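Local coordinates for histidine triad (HIT) protein (Marinobacter aquaeolei, PDB 3OHE) that probably acts as a hydrolase of the histidine triad (HIT) family and carries bound calcium ions in the crystal, at residues A[6-11]-A[85-90]; A[12-17]-A[26-31]; A[21-26]-A[38-43]; A[32-37]-A[91-96]. All coordinates share one frame; numbering follows the deposited sequence. Where two conformers were deposited one is given.

Contact 1: residues A[6-11]-A[85-90]. With CA (calcium ion), chain C.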
loop_
_atom_site.group_PDB
_atom_site.type_symbol
_atom_site.label_atom_id
_atom_site.label_comp_id
_atom_site.label_asym_id
_atom_site.label_seq_id
_atom_site.Cartn_x
_atom_site.Cartn_y
_atom_site.Cartn_z
ATOM N N HIS A 6 -1.848 18.779 4.741
ATOM C CA HIS A 6 -3.149 18.981 4.133
ATOM C C HIS A 6 -4.231 19.074 5.202
ATOM O O HIS A 6 -4.221 18.295 6.153
ATOM C CB HIS A 6 -3.428 17.845 3.142
ATOM C CG HIS A 6 -4.593 18.065 2.256
ATOM N ND1 HIS A 6 -5.893 17.931 2.687
ATOM C CD2 HIS A 6 -4.655 18.397 0.942
ATOM C CE1 HIS A 6 -6.708 18.155 1.671
ATOM N NE2 HIS A 6 -5.979 18.414 0.596
ATOM N N GLU A 7 -5.160 20.011 5.042
ATOM C CA GLU A 7 -6.199 20.255 6.036
ATOM C C GLU A 7 -7.034 19.026 6.335
ATOM O O GLU A 7 -7.466 18.849 7.484
ATOM C CB GLU A 7 -7.104 21.413 5.602
ATOM C CG GLU A 7 -7.943 21.147 4.347
ATOM C CD GLU A 7 -9.267 20.376 4.535
ATOM O OE1 GLU A 7 -9.836 20.328 5.671
ATOM O OE2 GLU A 7 -9.761 19.814 3.512
ATOM N N ARG A 8 -7.286 18.173 5.344
ATOM C CA ARG A 8 -8.118 16.982 5.596
ATOM C C ARG A 8 -7.368 15.984 6.490
ATOM O O ARG A 8 -7.936 15.348 7.363
ATOM C CB ARG A 8 -8.561 16.329 4.286
ATOM C CG ARG A 8 -9.385 15.080 4.431
ATOM C CD ARG A 8 -10.747 15.201 5.068
ATOM N NE ARG A 8 -11.397 13.877 5.048
ATOM C CZ ARG A 8 -11.935 13.289 3.967
ATOM N NH1 ARG A 8 -11.954 13.888 2.774
ATOM N NH2 ARG A 8 -12.478 12.073 4.087
ATOM N N LEU A 9 -6.069 15.835 6.242
ATOM C CA LEU A 9 -5.238 14.971 7.103
ATOM C C LEU A 9 -5.204 15.527 8.522
ATOM O O LEU A 9 -5.375 14.774 9.477
ATOM C CB LEU A 9 -3.826 14.808 6.542
ATOM C CG LEU A 9 -3.734 13.992 5.254
ATOM C CD1 LEU A 9 -2.317 13.999 4.679
ATOM C CD2 LEU A 9 -4.256 12.584 5.431
ATOM N N ALA A 10 -5.028 16.844 8.665
ATOM C CA ALA A 10 -5.055 17.461 9.979
ATOM C C ALA A 10 -6.376 17.230 10.704
ATOM O O ALA A 10 -6.406 16.858 11.892
ATOM C CB ALA A 10 -4.765 18.953 9.849
ATOM N N ALA A 11 -7.483 17.399 9.988
ATOM C CA ALA A 11 -8.815 17.237 10.567
ATOM C C ALA A 11 -9.124 15.803 11.026
ATOM O O ALA A 11 -9.828 15.592 12.013
ATOM C CB ALA A 11 -9.880 17.708 9.582
ATOM N N ASN A 85 -7.076 9.203 -3.250
ATOM C CA ASN A 85 -7.948 9.593 -4.344
ATOM C C ASN A 85 -8.540 10.982 -4.130
ATOM O O ASN A 85 -8.753 11.699 -5.117
ATOM C CB ASN A 85 -9.041 8.576 -4.538
ATOM C CG ASN A 85 -8.486 7.227 -4.971
ATOM O OD1 ASN A 85 -7.433 7.162 -5.595
ATOM N ND2 ASN A 85 -9.207 6.165 -4.655
HETATM N N MSE A 86 -8.785 11.312 -2.844
HETATM C CA MSE A 86 -9.395 12.570 -2.368
HETATM C C MSE A 86 -8.360 13.624 -1.928
HETATM O O MSE A 86 -8.576 14.815 -2.072
HETATM C CB MSE A 86 -10.354 12.290 -1.187
HETATM C CG MSE A 86 -11.572 11.505 -1.628
HETATM SE SE MSE A 86 -12.856 10.973 -0.258
HETATM C CE MSE A 86 -11.629 10.050 0.932
ATOM N N VAL A 87 -7.251 13.172 -1.358
ATOM C CA VAL A 87 -6.227 13.991 -0.714
ATOM C C VAL A 87 -4.951 13.789 -1.484
ATOM O O VAL A 87 -4.380 12.688 -1.472
ATOM C CB VAL A 87 -6.076 13.609 0.761
ATOM C CG1 VAL A 87 -4.891 14.337 1.377
ATOM C CG2 VAL A 87 -7.403 13.899 1.515
ATOM N N PRO A 88 -4.477 14.826 -2.180
ATOM C CA PRO A 88 -3.356 14.610 -3.118
ATOM C C PRO A 88 -1.986 14.502 -2.442
ATOM O O PRO A 88 -1.066 13.991 -3.040
ATOM C CB PRO A 88 -3.411 15.846 -4.033
ATOM C CG PRO A 88 -4.000 16.941 -3.144
ATOM C CD PRO A 88 -5.032 16.192 -2.292
ATOM N N GLN A 89 -1.900 14.895 -1.186
ATOM C CA GLN A 89 -0.666 14.842 -0.432
ATOM C C GLN A 89 -0.346 13.404 -0.047
ATOM O O GLN A 89 -1.087 12.784 0.696
ATOM C CB GLN A 89 -0.813 15.710 0.794
ATOM C CG GLN A 89 0.434 15.773 1.694
ATOM C CD GLN A 89 0.316 16.879 2.709
ATOM O OE1 GLN A 89 -0.241 16.696 3.795
ATOM N NE2 GLN A 89 0.770 18.075 2.325
ATOM N N LEU A 90 0.784 12.903 -0.518
ATOM C CA LEU A 90 1.204 11.530 -0.261
ATOM C C LEU A 90 1.155 11.229 1.249
ATOM O O LEU A 90 1.768 11.931 2.056
ATOM C CB LEU A 90 2.625 11.304 -0.750
ATOM C CG LEU A 90 3.290 9.957 -0.394
ATOM C CD1 LEU A 90 2.510 8.786 -0.979
ATOM C CD2 LEU A 90 4.738 9.969 -0.831
HETATM CA CA CA C . -5.244 17.050 14.014
HETATM O O HOH W 1 -3.005 15.913 13.131
HETATM O O HOH W 2 -6.086 19.234 13.753
HETATM O O HOH W 3 -5.623 16.777 16.520
#
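With CG of H6 swung anti to the backbone N (chi1 -168°), the imidazole stands against V87, whose CG1, itself anti to the backbone N, sits over the middle of one ring face. This is a CH-pi contact, the methyl lying 3.9 Å from the ring centroid and 13° off the ring normal. P88 comes at the same ring obliquely, its CD 3.8 Å from NE2 of H6. The ring is held in this pose by a helix cap: H6 is the N-cap of helix 7-12, and its ND1 accepts a hydrogen bond from the backbone N of R8 at 3.0 Å. The hydrogen bond between the two segments comes from Q89, which, extended along its whole side chain, brings OE1 to the backbone N of H6 (2.8 Å, nearly straight at 164°), although the donor is tilted from the amide carbonyl plane. Its NE2 goes to Q4 O, so both ends of the amide are bound and its rotation is fixed. Around this polar centre the packing is aliphatic. R8 lays CG 3.7 Å from CG2 of V87, and CG of L9 lies 4.1 Å from V87 CG1. NE of R8 forms a salt bridge with D12 OD2. One turn on from H6, A10 O binds the calcium at 2.4 Å. Thus the start of helix 7-12 rests on the loop between strands 77-82 and 92-97, and L9 and Q89 both touch V38 of strand 34-39.

Contact 2: residues A[12-17]-A[26-31]. With CA (calcium ion), chain C.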
loop_
_atom_site.group_PDB
_atom_site.type_symbol
_atom_site.label_atom_id
_atom_site.label_comp_id
_atom_site.label_asym_id
_atom_site.label_seq_id
_atom_site.Cartn_x
_atom_site.Cartn_y
_atom_site.Cartn_z
ATOM N N ASP A 12 -8.588 14.823 10.307
ATOM C CA ASP A 12 -8.953 13.410 10.467
ATOM C C ASP A 12 -8.027 12.673 11.423
ATOM O O ASP A 12 -8.244 11.468 11.669
ATOM C CB ASP A 12 -8.934 12.697 9.107
ATOM C CG ASP A 12 -10.112 13.025 8.227
ATOM O OD1 ASP A 12 -11.062 13.693 8.686
ATOM O OD2 ASP A 12 -10.075 12.563 7.043
ATOM N N THR A 13 -7.001 13.353 11.951
ATOM C CA THR A 13 -5.938 12.696 12.726
ATOM C C THR A 13 -5.559 13.473 13.974
ATOM O O THR A 13 -5.908 14.659 14.147
ATOM C CB THR A 13 -4.661 12.498 11.879
ATOM O OG1 THR A 13 -4.073 13.786 11.633
ATOM C CG2 THR A 13 -4.866 11.748 10.589
ATOM N N HIS A 14 -4.861 12.776 14.854
ATOM C CA HIS A 14 -4.116 13.380 15.974
ATOM C C HIS A 14 -2.622 13.172 15.743
ATOM O O HIS A 14 -2.217 12.116 15.297
ATOM C CB HIS A 14 -4.520 12.722 17.287
ATOM C CG HIS A 14 -5.947 12.954 17.648
ATOM N ND1 HIS A 14 -6.475 14.217 17.834
ATOM C CD2 HIS A 14 -6.962 12.081 17.852
ATOM C CE1 HIS A 14 -7.755 14.099 18.159
ATOM N NE2 HIS A 14 -8.069 12.815 18.191
ATOM N N LYS A 15 -1.800 14.173 16.029
ATOM C CA LYS A 15 -0.368 14.047 15.798
ATOM C C LYS A 15 0.317 13.243 16.918
ATOM O O LYS A 15 0.286 13.628 18.089
ATOM C CB LYS A 15 0.297 15.419 15.638
ATOM C CG LYS A 15 1.770 15.354 15.187
ATOM C CD LYS A 15 2.451 16.711 15.268
ATOM C CE LYS A 15 3.939 16.628 14.911
ATOM N NZ LYS A 15 4.711 17.875 15.298
ATOM N N LEU A 16 0.965 12.151 16.537
ATOM C CA LEU A 16 1.694 11.291 17.459
ATOM C C LEU A 16 3.141 11.724 17.668
ATOM O O LEU A 16 3.697 11.556 18.776
ATOM C CB LEU A 16 1.696 9.855 16.947
ATOM C CG LEU A 16 0.342 9.171 16.912
ATOM C CD1 LEU A 16 0.387 7.933 15.983
ATOM C CD2 LEU A 16 -0.097 8.779 18.338
ATOM N N GLY A 17 3.776 12.249 16.622
ATOM C CA GLY A 17 5.185 12.614 16.692
ATOM C C GLY A 17 5.745 12.813 15.305
ATOM O O GLY A 17 4.978 13.009 14.334
ATOM N N LEU A 26 -2.069 9.692 13.988
ATOM C CA LEU A 26 -3.040 8.682 14.378
ATOM C C LEU A 26 -4.357 8.957 13.649
ATOM O O LEU A 26 -4.948 10.017 13.838
ATOM C CB LEU A 26 -3.312 8.777 15.871
ATOM C CG LEU A 26 -4.290 7.768 16.493
ATOM C CD1 LEU A 26 -3.697 6.346 16.421
ATOM C CD2 LEU A 26 -4.610 8.212 17.940
HETATM N N MSE A 27 -4.815 8.037 12.827
HETATM C CA MSE A 27 -6.155 8.183 12.219
HETATM C C MSE A 27 -7.165 8.162 13.348
HETATM O O MSE A 27 -7.133 7.250 14.165
HETATM C CB MSE A 27 -6.427 7.077 11.190
HETATM C CG MSE A 27 -7.745 7.256 10.477
HETATM SE SE MSE A 27 -7.801 8.826 9.321
HETATM C CE MSE A 27 -7.368 7.911 7.687
ATOM N N ASN A 28 -8.045 9.173 13.388
ATOM C CA ASN A 28 -8.959 9.334 14.514
ATOM C C ASN A 28 -10.209 8.447 14.431
ATOM O O ASN A 28 -11.340 8.938 14.438
ATOM C CB ASN A 28 -9.352 10.814 14.681
ATOM C CG ASN A 28 -9.985 11.081 16.019
ATOM O OD1 ASN A 28 -9.784 10.330 16.985
ATOM N ND2 ASN A 28 -10.778 12.133 16.084
ATOM N N ASP A 29 -9.947 7.156 14.299
ATOM C CA ASP A 29 -10.937 6.089 14.284
ATOM C C ASP A 29 -10.355 4.984 15.132
ATOM O O ASP A 29 -9.401 4.322 14.720
ATOM C CB ASP A 29 -11.240 5.620 12.850
ATOM C CG ASP A 29 -12.349 4.571 12.805
ATOM O OD1 ASP A 29 -12.877 4.207 13.899
ATOM O OD2 ASP A 29 -12.640 4.087 11.688
ATOM N N ASN A 30 -10.922 4.781 16.327
ATOM C CA ASN A 30 -10.373 3.833 17.273
ATOM C C ASN A 30 -10.798 2.396 16.974
ATOM O O ASN A 30 -10.452 1.474 17.716
ATOM C CB ASN A 30 -10.649 4.227 18.722
ATOM C CG ASN A 30 -12.089 4.035 19.121
ATOM O OD1 ASN A 30 -12.850 3.385 18.425
ATOM N ND2 ASN A 30 -12.465 4.582 20.284
ATOM N N THR A 31 -11.508 2.195 15.866
ATOM C CA THR A 31 -11.964 0.864 15.448
ATOM C C THR A 31 -10.775 -0.062 15.109
ATOM O O THR A 31 -10.858 -1.268 15.327
ATOM C CB THR A 31 -12.952 0.978 14.266
ATOM O OG1 THR A 31 -14.006 1.866 14.652
ATOM C CG2 THR A 31 -13.571 -0.398 13.868
HETATM CA CA CA C . -5.244 17.050 14.014
HETATM O O HOH W 1 -3.005 15.913 13.131
HETATM O O HOH W 4 -10.789 12.556 19.104
HETATM O O HOH W 3 -5.623 16.777 16.520
HETATM O O HOH W 2 -6.086 19.234 13.753
#
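H14 and N28 meet at the end of a beta hairpin, imidazole and amide planes 65° apart and the side chains crossing at a slant. CG of N28 lies anti to the backbone N (chi1 -165°), carrying the amide towards the H14 ring. Water 4 joins them: it lies in the plane of the H14 ring, 2.9 Å from NE2, and accepts from ND2 of N28 at 3.0 Å. N28 OD1 takes the backbone N of Y117, while ND1 of H14 binds water 3, a calcium ligand. Beside these groups the antiparallel strands are joined by two bonds of the H14-L26 pair, L26 N to H14 O (2.8 Å) and H14 N to L26 O. N28, at the centre of an inverse gamma turn, adds its own N to D12 O. A leucine here would probably strand the Y117 amide and leave water 4 without its N28 partner. L16 sets CD1 3.8 Å from CB of L26. T13 turns its O to the calcium (2.5 Å), and its OG1 bonds to L9 O. Strand 13-18 is outermost in the sheet: helix 119-135 covers the face bearing H14, L16 and L26, while T13 and M27 meet I36 of strand 34-39.

Contact 3: residues A[21-26]-A[38-43]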
loop_
_atom_site.group_PDB
_atom_site.type_symbol
_atom_site.label_atom_id
_atom_site.label_comp_id
_atom_site.label_asym_id
_atom_site.label_seq_id
_atom_site.Cartn_x
_atom_site.Cartn_y
_atom_site.Cartn_z
ATOM N N LEU A 21 11.775 11.783 8.425
ATOM C CA LEU A 21 11.171 12.296 7.200
ATOM C C LEU A 21 9.700 12.727 7.315
ATOM O O LEU A 21 9.263 13.549 6.502
ATOM C CB LEU A 21 11.305 11.199 6.117
ATOM C CG LEU A 21 10.718 11.489 4.723
ATOM C CD1 LEU A 21 11.455 12.660 4.080
ATOM C CD2 LEU A 21 10.798 10.229 3.864
ATOM N N CYS A 22 8.956 12.159 8.261
ATOM C CA CYS A 22 7.497 12.200 8.214
ATOM C C CYS A 22 6.834 12.739 9.460
ATOM O O CYS A 22 7.299 12.540 10.600
ATOM C CB CYS A 22 6.908 10.796 8.007
ATOM S SG CYS A 22 7.453 9.950 6.503
ATOM N N ASP A 23 5.673 13.363 9.266
ATOM C CA ASP A 23 4.736 13.491 10.372
ATOM C C ASP A 23 4.064 12.151 10.602
ATOM O O ASP A 23 3.652 11.464 9.659
ATOM C CB ASP A 23 3.688 14.578 10.067
ATOM C CG ASP A 23 4.233 16.001 10.215
ATOM O OD1 ASP A 23 5.368 16.216 10.718
ATOM O OD2 ASP A 23 3.485 16.961 9.839
ATOM N N VAL A 24 3.932 11.786 11.879
ATOM C CA VAL A 24 3.361 10.511 12.276
ATOM C C VAL A 24 2.022 10.805 12.905
ATOM O O VAL A 24 1.968 11.460 13.971
ATOM C CB VAL A 24 4.281 9.723 13.230
ATOM C CG1 VAL A 24 3.706 8.304 13.469
ATOM C CG2 VAL A 24 5.691 9.649 12.685
ATOM N N LEU A 25 0.937 10.370 12.250
ATOM C CA LEU A 25 -0.419 10.754 12.598
ATOM C C LEU A 25 -1.235 9.536 12.969
ATOM O O LEU A 25 -1.158 8.511 12.325
ATOM C CB LEU A 25 -1.052 11.488 11.413
ATOM C CG LEU A 25 -0.294 12.687 10.829
ATOM C CD1 LEU A 25 -1.115 13.266 9.676
ATOM C CD2 LEU A 25 0.053 13.759 11.923
ATOM N N LEU A 26 -2.069 9.692 13.988
ATOM C CA LEU A 26 -3.040 8.682 14.378
ATOM C C LEU A 26 -4.357 8.957 13.649
ATOM O O LEU A 26 -4.948 10.017 13.838
ATOM C CB LEU A 26 -3.312 8.777 15.871
ATOM C CG LEU A 26 -4.290 7.768 16.493
ATOM C CD1 LEU A 26 -3.697 6.346 16.421
ATOM C CD2 LEU A 26 -4.610 8.212 17.940
ATOM N N VAL A 38 3.304 10.823 6.827
ATOM C CA VAL A 38 3.197 11.880 5.814
ATOM C C VAL A 38 4.597 12.476 5.609
ATOM O O VAL A 38 5.078 13.256 6.438
ATOM C CB VAL A 38 2.237 12.988 6.195
ATOM C CG1 VAL A 38 2.006 13.909 4.978
ATOM C CG2 VAL A 38 0.891 12.420 6.714
ATOM N N PRO A 39 5.273 12.137 4.484
ATOM C CA PRO A 39 6.591 12.716 4.249
ATOM C C PRO A 39 6.486 14.244 4.125
ATOM O O PRO A 39 5.612 14.749 3.420
ATOM C CB PRO A 39 7.022 12.094 2.907
ATOM C CG PRO A 39 6.214 10.905 2.773
ATOM C CD PRO A 39 4.915 11.137 3.470
ATOM N N ARG A 40 7.375 14.941 4.827
ATOM C CA ARG A 40 7.337 16.412 4.870
ATOM C C ARG A 40 8.067 16.986 3.648
ATOM O O ARG A 40 9.095 17.648 3.761
ATOM C CB ARG A 40 7.957 16.939 6.151
ATOM C CG ARG A 40 7.149 16.626 7.406
ATOM C CD ARG A 40 7.727 17.364 8.615
ATOM N NE ARG A 40 9.034 16.814 8.904
ATOM C CZ ARG A 40 9.211 15.718 9.647
ATOM N NH1 ARG A 40 8.203 15.217 10.349
ATOM N NH2 ARG A 40 10.383 15.154 9.768
ATOM N N VAL A 41 7.516 16.712 2.484
ATOM C CA VAL A 41 8.080 17.127 1.193
ATOM C C VAL A 41 6.906 17.710 0.413
ATOM O O VAL A 41 5.902 17.036 0.217
ATOM C CB VAL A 41 8.711 15.953 0.437
ATOM C CG1 VAL A 41 9.273 16.429 -0.914
ATOM C CG2 VAL A 41 9.806 15.267 1.266
ATOM N N SER A 42 6.990 18.958 -0.026
ATOM C CA SER A 42 5.869 19.591 -0.705
ATOM C C SER A 42 5.591 18.966 -2.071
ATOM O O SER A 42 6.498 18.528 -2.761
ATOM C CB SER A 42 6.101 21.096 -0.830
ATOM O OG SER A 42 7.161 21.371 -1.735
ATOM N N GLY A 43 4.329 18.997 -2.439
ATOM C CA GLY A 43 3.896 18.715 -3.813
ATOM C C GLY A 43 4.015 17.266 -4.270
ATOM O O GLY A 43 4.057 17.033 -5.473
#
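The guanidinium of R40 lies with one face over the L21-C22 peptide and its edge turned to the carboxylate of D23, at the end of the antiparallel hairpin of strands 22-27 and 34-39. NH2 is 3.5 Å from L21 C, and L21 O sits beneath the same face, offset toward its rim. In the plane of the group, NH1 donates to D23 OD1 at 3.0 Å and forms a salt bridge; OD1 is met on its anti side, from well out of the carboxylate plane, and the two planar groups are 49° apart. The arginine chain bends at chi3 (-67°) to bring the head back over the strand, and NH2 goes on to bond S19 O, so the cation has two partners. Beside it, V38 and D23 exchange two hydrogen bonds, V38 N to D23 O and D23 N to V38 O, both 2.9 Å. Past the non-hydrogen-bonded pair C22-P39, R40 N donates to L21 O at 2.9 Å in an almost straight bond (172°). R40 is the centre of an inverse gamma turn, which takes the chain out of the strand. On the face carrying C22 and P39, SG of C22 lies 4.0 Å from CG of P39, and helix 52-72 packs against C22 through L58. L21 closes the end with CD1 near V41 CG2. On the D23-V38 face, L25 CD1 touches V38 CG2 at 3.7 Å.

Contact 4: residues A[32-37]-A[91-96]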
loop_
_atom_site.group_PDB
_atom_site.type_symbol
_atom_site.label_atom_id
_atom_site.label_comp_id
_atom_site.label_asym_id
_atom_site.label_seq_id
_atom_site.Cartn_x
_atom_site.Cartn_y
_atom_site.Cartn_z
ATOM N N TRP A 32 -9.690 0.499 14.571
ATOM C CA TRP A 32 -8.456 -0.232 14.247
ATOM C C TRP A 32 -7.269 0.631 14.638
ATOM O O TRP A 32 -7.369 1.839 14.504
ATOM C CB TRP A 32 -8.297 -0.552 12.730
ATOM C CG TRP A 32 -9.402 -1.281 12.112
ATOM C CD1 TRP A 32 -9.550 -2.646 12.009
ATOM C CD2 TRP A 32 -10.570 -0.717 11.551
ATOM N NE1 TRP A 32 -10.716 -2.940 11.394
ATOM C CE2 TRP A 32 -11.375 -1.799 11.096
ATOM C CE3 TRP A 32 -10.989 0.600 11.301
ATOM C CZ2 TRP A 32 -12.586 -1.604 10.482
ATOM C CZ3 TRP A 32 -12.169 0.788 10.711
ATOM C CH2 TRP A 32 -12.972 -0.324 10.285
ATOM N N PRO A 33 -6.124 0.027 15.038
ATOM C CA PRO A 33 -4.878 0.789 15.204
ATOM C C PRO A 33 -4.383 1.224 13.837
ATOM O O PRO A 33 -4.055 0.366 12.995
ATOM C CB PRO A 33 -3.935 -0.217 15.891
ATOM C CG PRO A 33 -4.844 -1.320 16.441
ATOM C CD PRO A 33 -5.944 -1.394 15.442
ATOM N N TRP A 34 -4.351 2.521 13.594
ATOM C CA TRP A 34 -4.190 3.052 12.226
ATOM C C TRP A 34 -3.332 4.305 12.305
ATOM O O TRP A 34 -3.738 5.319 12.873
ATOM C CB TRP A 34 -5.584 3.301 11.659
ATOM C CG TRP A 34 -5.704 3.814 10.264
ATOM C CD1 TRP A 34 -4.756 4.300 9.441
ATOM C CD2 TRP A 34 -6.936 3.893 9.561
ATOM N NE1 TRP A 34 -5.331 4.677 8.238
ATOM C CE2 TRP A 34 -6.684 4.454 8.302
ATOM C CE3 TRP A 34 -8.257 3.593 9.906
ATOM C CZ2 TRP A 34 -7.718 4.675 7.383
ATOM C CZ3 TRP A 34 -9.256 3.804 8.993
ATOM C CH2 TRP A 34 -8.986 4.332 7.753
ATOM N N VAL A 35 -2.116 4.194 11.763
ATOM C CA VAL A 35 -1.115 5.269 11.800
ATOM C C VAL A 35 -0.739 5.633 10.357
ATOM O O VAL A 35 -0.552 4.733 9.505
ATOM C CB VAL A 35 0.113 4.832 12.609
ATOM C CG1 VAL A 35 1.247 5.863 12.522
ATOM C CG2 VAL A 35 -0.276 4.576 14.079
ATOM N N ILE A 36 -0.578 6.940 10.121
ATOM C CA ILE A 36 -0.284 7.470 8.812
ATOM C C ILE A 36 1.083 8.137 8.875
ATOM O O ILE A 36 1.354 8.903 9.799
ATOM C CB ILE A 36 -1.390 8.455 8.398
ATOM C CG1 ILE A 36 -2.755 7.732 8.381
ATOM C CG2 ILE A 36 -1.089 9.072 7.036
ATOM C CD1 ILE A 36 -3.910 8.628 8.079
ATOM N N LEU A 37 1.942 7.833 7.894
ATOM C CA LEU A 37 3.195 8.567 7.691
ATOM C C LEU A 37 3.024 9.550 6.559
ATOM O O LEU A 37 2.614 9.155 5.460
ATOM C CB LEU A 37 4.352 7.620 7.352
ATOM C CG LEU A 37 4.799 6.661 8.435
ATOM C CD1 LEU A 37 5.945 5.782 7.899
ATOM C CD2 LEU A 37 5.226 7.424 9.678
ATOM N N HIS A 91 0.466 10.125 1.591
ATOM C CA HIS A 91 0.429 9.655 2.953
ATOM C C HIS A 91 0.277 8.140 2.917
ATOM O O HIS A 91 -0.428 7.603 2.073
ATOM C CB HIS A 91 -0.653 10.377 3.763
ATOM C CG HIS A 91 -2.047 10.196 3.255
ATOM N ND1 HIS A 91 -2.530 10.876 2.164
ATOM C CD2 HIS A 91 -3.101 9.497 3.751
ATOM C CE1 HIS A 91 -3.814 10.575 1.993
ATOM N NE2 HIS A 91 -4.180 9.722 2.933
ATOM N N LEU A 92 0.931 7.478 3.867
ATOM C CA LEU A 92 1.026 6.029 3.841
ATOM C C LEU A 92 0.304 5.463 5.060
ATOM O O LEU A 92 0.705 5.723 6.201
ATOM C CB LEU A 92 2.522 5.649 3.781
ATOM C CG LEU A 92 2.915 4.206 3.547
ATOM C CD1 LEU A 92 2.366 3.749 2.162
ATOM C CD2 LEU A 92 4.443 3.993 3.609
ATOM N N HIS A 93 -0.764 4.712 4.810
ATOM C CA HIS A 93 -1.583 4.061 5.850
ATOM C C HIS A 93 -0.931 2.802 6.360
ATOM O O HIS A 93 -0.453 2.003 5.569
ATOM C CB HIS A 93 -2.944 3.661 5.267
ATOM C CG HIS A 93 -3.756 4.791 4.747
ATOM N ND1 HIS A 93 -4.474 5.613 5.578
ATOM C CD2 HIS A 93 -4.008 5.179 3.481
ATOM C CE1 HIS A 93 -5.115 6.491 4.833
ATOM N NE2 HIS A 93 -4.849 6.253 3.561
ATOM N N HIS A 94 -0.953 2.621 7.684
ATOM C CA HIS A 94 -0.483 1.406 8.359
ATOM C C HIS A 94 -1.570 0.974 9.342
ATOM O O HIS A 94 -1.805 1.668 10.333
ATOM C CB HIS A 94 0.827 1.660 9.116
ATOM C CG HIS A 94 1.928 2.194 8.270
ATOM N ND1 HIS A 94 1.967 3.493 7.827
ATOM C CD2 HIS A 94 3.011 1.588 7.754
ATOM C CE1 HIS A 94 3.041 3.649 7.068
ATOM N NE2 HIS A 94 3.699 2.512 7.010
ATOM N N ILE A 95 -2.245 -0.123 9.011
ATOM C CA ILE A 95 -3.438 -0.540 9.771
ATOM C C ILE A 95 -3.218 -1.959 10.295
ATOM O O ILE A 95 -2.931 -2.872 9.516
ATOM C CB ILE A 95 -4.699 -0.486 8.913
ATOM C CG1 ILE A 95 -4.818 0.875 8.189
ATOM C CG2 ILE A 95 -5.939 -0.755 9.790
ATOM C CD1 ILE A 95 -5.894 0.941 7.139
ATOM N N VAL A 96 -3.275 -2.123 11.609
ATOM C CA VAL A 96 -3.221 -3.453 12.219
ATOM C C VAL A 96 -4.574 -4.125 12.100
ATOM O O VAL A 96 -5.592 -3.544 12.464
ATOM C CB VAL A 96 -2.782 -3.374 13.705
ATOM C CG1 VAL A 96 -2.783 -4.782 14.320
ATOM C CG2 VAL A 96 -1.444 -2.722 13.850
#
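Strands 34-37 and 92-96 run antiparallel at 160°, their axes 4.7 Å apart, with paired hydrogen bonds at V35-H94 and L37-L92 and a further bond from V96 N to P33 O. The segment 91-96 probably carries most of the HIT-family His-x-His-x-His motif, with H91 and H93 as two of its histidines, and the strand pair lies in the buried middle of the sheet. On the face bearing W34, I36, H93 and I95, the side chains lie side by side. The indole of W34, with CG anti to the backbone N (chi1 -179°), is fixed on two sides: I95 lays CG1 over the five-membered ring, 3.6 Å from its centroid, and NE1 donates to ND1 of H93 at 2.9 Å. That bond lies in the indole plane but is tilted from the imidazole plane, and the two rings meet rim to rim at 62°. W109 meets both rings, edge-to-face with H93. A phenylalanine in place of W34 would probably leave H93 ND1 without its indole N-H and set the imidazole freer to turn. On the other face, with V35, L37 and L92, CE1 of H94 lies 3.7 Å from L37 CD1, while NE2 of H94 reaches S62 of helix 52-72. V35 O is gripped twice by H94, by the backbone N at 2.8 Å and by ND1 at 3.3 Å, the latter donor standing above the carbonyl plane.

Contacts 2, 3 and 4 follow one another across a single antiparallel sheet, sharing strands 22-27 and 34-39; M27 N bonds to W34 O (2.9 Å) and L25 O to I36 N (2.8 Å) where they meet. The centres of contacts 2 and 4 are about 9 Å apart. Contact 1 lies over the sheet and leads to contact 2 through the calcium, which A10 and T13 bind together. It also reaches contact 4, where L9 CD2 is 3.7 Å from H91 CD2. By HIT-family comparison, Q89, H91 and H93 probably hold the three histidine positions, the first a glutamine here. H91 NE2, 13.3 Å from the calcium, bonds a glycerol, probably from the crystallisation liquor, which may mark a pocket.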